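Local structure of endo-1,4-b-d-mannanase (Trichoderma reesei, 1QNR) at residues Q149-V152 with S153-N157. The protein hydrolyses internal beta-1,4-mannosidic linkages of mannan chains, as a family 5 glycoside hydrolase with a TIM-barrel catalytic domain. Numbering follows the deposited sequence.
Sequences QAVV and SRYAN. With NAG (2-acetamido-2-deoxy-beta-D-glucopyranose), chain G.
The C-terminal end of helix 138-155, an outer helix of the TIM barrel, runs here into a glycosylated loop. S153 and Q149 meet one turn apart. The carbonyl oxygen of Q149 accepts two bonds from S153. Q149 O takes S153 N at 2.9 Å in the usual helical way and S153 OG at 2.8 Å, the OG tilted 21° from the carbonyl plane. With chi1 at 64°, the S153 hydroxyl turns back to this oxygen of the preceding turn. The Q149 side chain, bent at chi2 (-82°), brings its amide alongside S153, with NE2 3.6 Å from S153 CB. The Q149 side chain also touches Y190 and L194 of helix 178-194. At Q149, an alanine removes the amide and its methylenes, and would probably leave a gap beside S153 and against Y190 and L194. Farther on, the bonding shortens to i+3 steps: R154 N to V151 O at 3.0 Å, then Y155 N to V152 O at 3.2 Å. Water 1 donates to A150 O and accepts from R154 NH1 at 2.9 Å, in the guanidinium plane. R154 NE forms a salt bridge with D93, which also takes a hydrogen bond from Y155 OH. R154 CB lies over the centre of the Y155 ring, 3.5 Å above its plane. N157 ND2 is bonded covalently to C1 of NAG, an N-linked glycan. The chemistry thus divides: S153 and the water serve carbonyl oxygens one turn back, R154 and Y155 anchor the helix end to D93 of helix 90-102, and N157 carries the sugar.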
ATOM      1  N   GLN A 149       4.303  -9.697  13.747  1.00 10.47           N
ATOM      2  CA  GLN A 149       3.526 -10.860  14.275  1.00 10.28           C
ATOM      3  C   GLN A 149       2.203 -10.456  14.901  1.00 10.29           C
ATOM      4  O   GLN A 149       1.199 -11.245  14.744  1.00 11.93           O
ATOM      5  CB  GLN A 149       4.446 -11.637  15.273  1.00 13.03           C
ATOM      6  CG  GLN A 149       3.816 -12.959  15.725  1.00 13.98           C
ATOM      7  CD  GLN A 149       2.812 -12.964  16.830  1.00 17.82           C
ATOM      8  OE1 GLN A 149       2.682 -12.065  17.679  1.00 20.65           O
ATOM      9  NE2 GLN A 149       2.004 -14.040  16.932  1.00 20.56           N
ATOM     10  N   ALA A 150       2.192  -9.350  15.627  1.00  9.32           N
ATOM     11  CA  ALA A 150       0.914  -8.944  16.287  1.00 11.81           C
ATOM     12  C   ALA A 150      -0.157  -8.604  15.269  1.00 12.65           C
ATOM     13  O   ALA A 150      -1.344  -8.873  15.559  1.00 14.87           O
ATOM     14  CB  ALA A 150       1.199  -7.742  17.190  1.00 12.22           C
ATOM     15  N   VAL A 151       0.210  -8.038  14.088  1.00 10.54           N
ATOM     16  CA  VAL A 151      -0.844  -7.735  13.109  1.00  9.73           C
ATOM     17  C   VAL A 151      -1.225  -8.950  12.301  1.00  8.98           C
ATOM     18  O   VAL A 151      -2.430  -9.338  12.214  1.00 10.37           O
ATOM     19  CB  VAL A 151      -0.347  -6.613  12.148  1.00  8.87           C
ATOM     20  CG1 VAL A 151      -1.365  -6.362  10.986  1.00  9.97           C
ATOM     21  CG2 VAL A 151      -0.143  -5.285  12.941  1.00 10.71           C
ATOM     22  N   VAL A 152      -0.237  -9.704  11.779  1.00  9.27           N
ATOM     23  CA  VAL A 152      -0.502 -10.876  10.938  1.00  9.02           C
ATOM     24  C   VAL A 152      -1.313 -11.921  11.704  1.00 11.31           C
ATOM     25  O   VAL A 152      -2.273 -12.505  11.125  1.00 11.24           O
ATOM     26  CB  VAL A 152       0.757 -11.514  10.344  1.00  9.55           C
ATOM     27  CG1 VAL A 152       0.443 -12.834   9.654  1.00 10.16           C
ATOM     28  CG2 VAL A 152       1.443 -10.561   9.352  1.00 10.24           C
ATOM     29  N   SER A 153      -0.956 -12.171  13.002  1.00 11.45           N
ATOM     30  CA  SER A 153      -1.690 -13.241  13.706  1.00 11.30           C
ATOM     31  C   SER A 153      -3.137 -12.878  13.919  1.00 12.37           C
ATOM     32  O   SER A 153      -3.943 -13.874  14.106  1.00 14.61           O
ATOM     33  CB  SER A 153      -0.984 -13.558  15.019  1.00 15.10           C
ATOM     34  OG  SER A 153      -1.012 -12.445  15.878  1.00 15.68           O
ATOM     35  N   ARG A 154      -3.558 -11.616  13.878  1.00 11.71           N
ATOM     36  CA  ARG A 154      -4.977 -11.314  14.039  1.00 12.03           C
ATOM     37  C   ARG A 154      -5.816 -11.738  12.865  1.00 11.42           C
ATOM     38  O   ARG A 154      -7.051 -12.039  13.019  1.00 14.27           O
ATOM     39  CB  ARG A 154      -5.232  -9.763  14.246  1.00 14.81           C
ATOM     40  CG  ARG A 154      -4.640  -9.322  15.566  1.00 14.72           C
ATOM     41  CD  ARG A 154      -4.785  -7.802  15.801  1.00 12.99           C
ATOM     42  NE  ARG A 154      -6.023  -7.435  16.548  1.00 12.04           N
ATOM     43  CZ  ARG A 154      -6.132  -7.542  17.866  1.00 13.23           C
ATOM     44  NH1 ARG A 154      -5.090  -7.965  18.621  1.00 14.19           N
ATOM     45  NH2 ARG A 154      -7.273  -7.236  18.494  1.00 13.82           N
ATOM     46  N   TYR A 155      -5.266 -11.632  11.617  1.00  9.88           N
ATOM     47  CA  TYR A 155      -6.103 -11.755  10.413  1.00  9.60           C
ATOM     48  C   TYR A 155      -5.588 -12.857   9.493  1.00  8.18           C
ATOM     49  O   TYR A 155      -6.017 -12.956   8.330  1.00  8.90           O
ATOM     50  CB  TYR A 155      -6.154 -10.423   9.628  1.00 10.88           C
ATOM     51  CG  TYR A 155      -6.325  -9.199  10.536  1.00  9.94           C
ATOM     52  CD1 TYR A 155      -7.452  -9.073  11.338  1.00  9.18           C
ATOM     53  CD2 TYR A 155      -5.391  -8.163  10.533  1.00 11.12           C
ATOM     54  CE1 TYR A 155      -7.615  -7.994  12.228  1.00 10.17           C
ATOM     55  CE2 TYR A 155      -5.572  -7.083  11.404  1.00 12.30           C
ATOM     56  CZ  TYR A 155      -6.672  -6.976  12.203  1.00 11.59           C
ATOM     57  OH  TYR A 155      -6.792  -5.854  13.019  1.00 12.33           O
ATOM     58  N   ALA A 156      -4.638 -13.713   9.964  1.00  8.83           N
ATOM     59  CA  ALA A 156      -4.013 -14.738   9.101  1.00  7.26           C
ATOM     60  C   ALA A 156      -5.008 -15.656   8.419  1.00  8.43           C
ATOM     61  O   ALA A 156      -4.734 -16.155   7.291  1.00  8.54           O
ATOM     62  CB  ALA A 156      -2.963 -15.588   9.881  1.00 10.44           C
ATOM     63  N   ASN A 157      -6.213 -15.929   9.011  1.00  8.96           N
ATOM     64  CA  ASN A 157      -7.169 -16.813   8.394  1.00  8.25           C
ATOM     65  C   ASN A 157      -8.417 -16.115   7.839  1.00  8.20           C
ATOM     66  O   ASN A 157      -9.420 -16.764   7.418  1.00  8.68           O
ATOM     67  CB  ASN A 157      -7.636 -17.918   9.373  1.00  8.10           C
ATOM     68  CG  ASN A 157      -6.457 -18.701   9.887  1.00  8.84           C
ATOM     69  OD1 ASN A 157      -5.618 -18.357  10.760  1.00  9.41           O
ATOM     70  ND2 ASN A 157      -6.301 -19.925   9.305  1.00  8.83           N
TER
HETATM   71  C1  NAG G 431      -5.116 -20.978   9.600  1.00  9.86           C
HETATM   72  C2  NAG G 431      -5.676 -22.387   9.726  1.00  9.21           C
HETATM   73  C3  NAG G 431      -4.437 -23.261   9.930  1.00  9.75           C
HETATM   74  C4  NAG G 431      -3.425 -23.073   8.776  1.00  8.84           C
HETATM   75  C5  NAG G 431      -3.004 -21.579   8.661  1.00 10.07           C
HETATM   76  C6  NAG G 431      -2.089 -21.319   7.469  1.00 10.79           C
HETATM   77  C7  NAG G 431      -7.748 -22.994  10.907  1.00 14.21           C
HETATM   78  C8  NAG G 431      -8.411 -23.090  12.243  1.00 14.49           C
HETATM   79  N2  NAG G 431      -6.529 -22.372  10.952  1.00 11.71           N
HETATM   80  O3  NAG G 431      -4.889 -24.633   9.945  1.00 12.66           O
HETATM   81  O4  NAG G 431      -2.210 -23.844   9.092  1.00 12.06           O
HETATM   82  O5  NAG G 431      -4.221 -20.835   8.462  1.00  9.55           O
HETATM   83  O6  NAG G 431      -1.556 -19.944   7.587  1.00 12.24           O
HETATM   84  O7  NAG G 431      -8.155 -23.473   9.893  1.00 14.78           O
HETATM   85  O   HOH W   1      -2.480  -9.209  18.115  1.00 16.89           O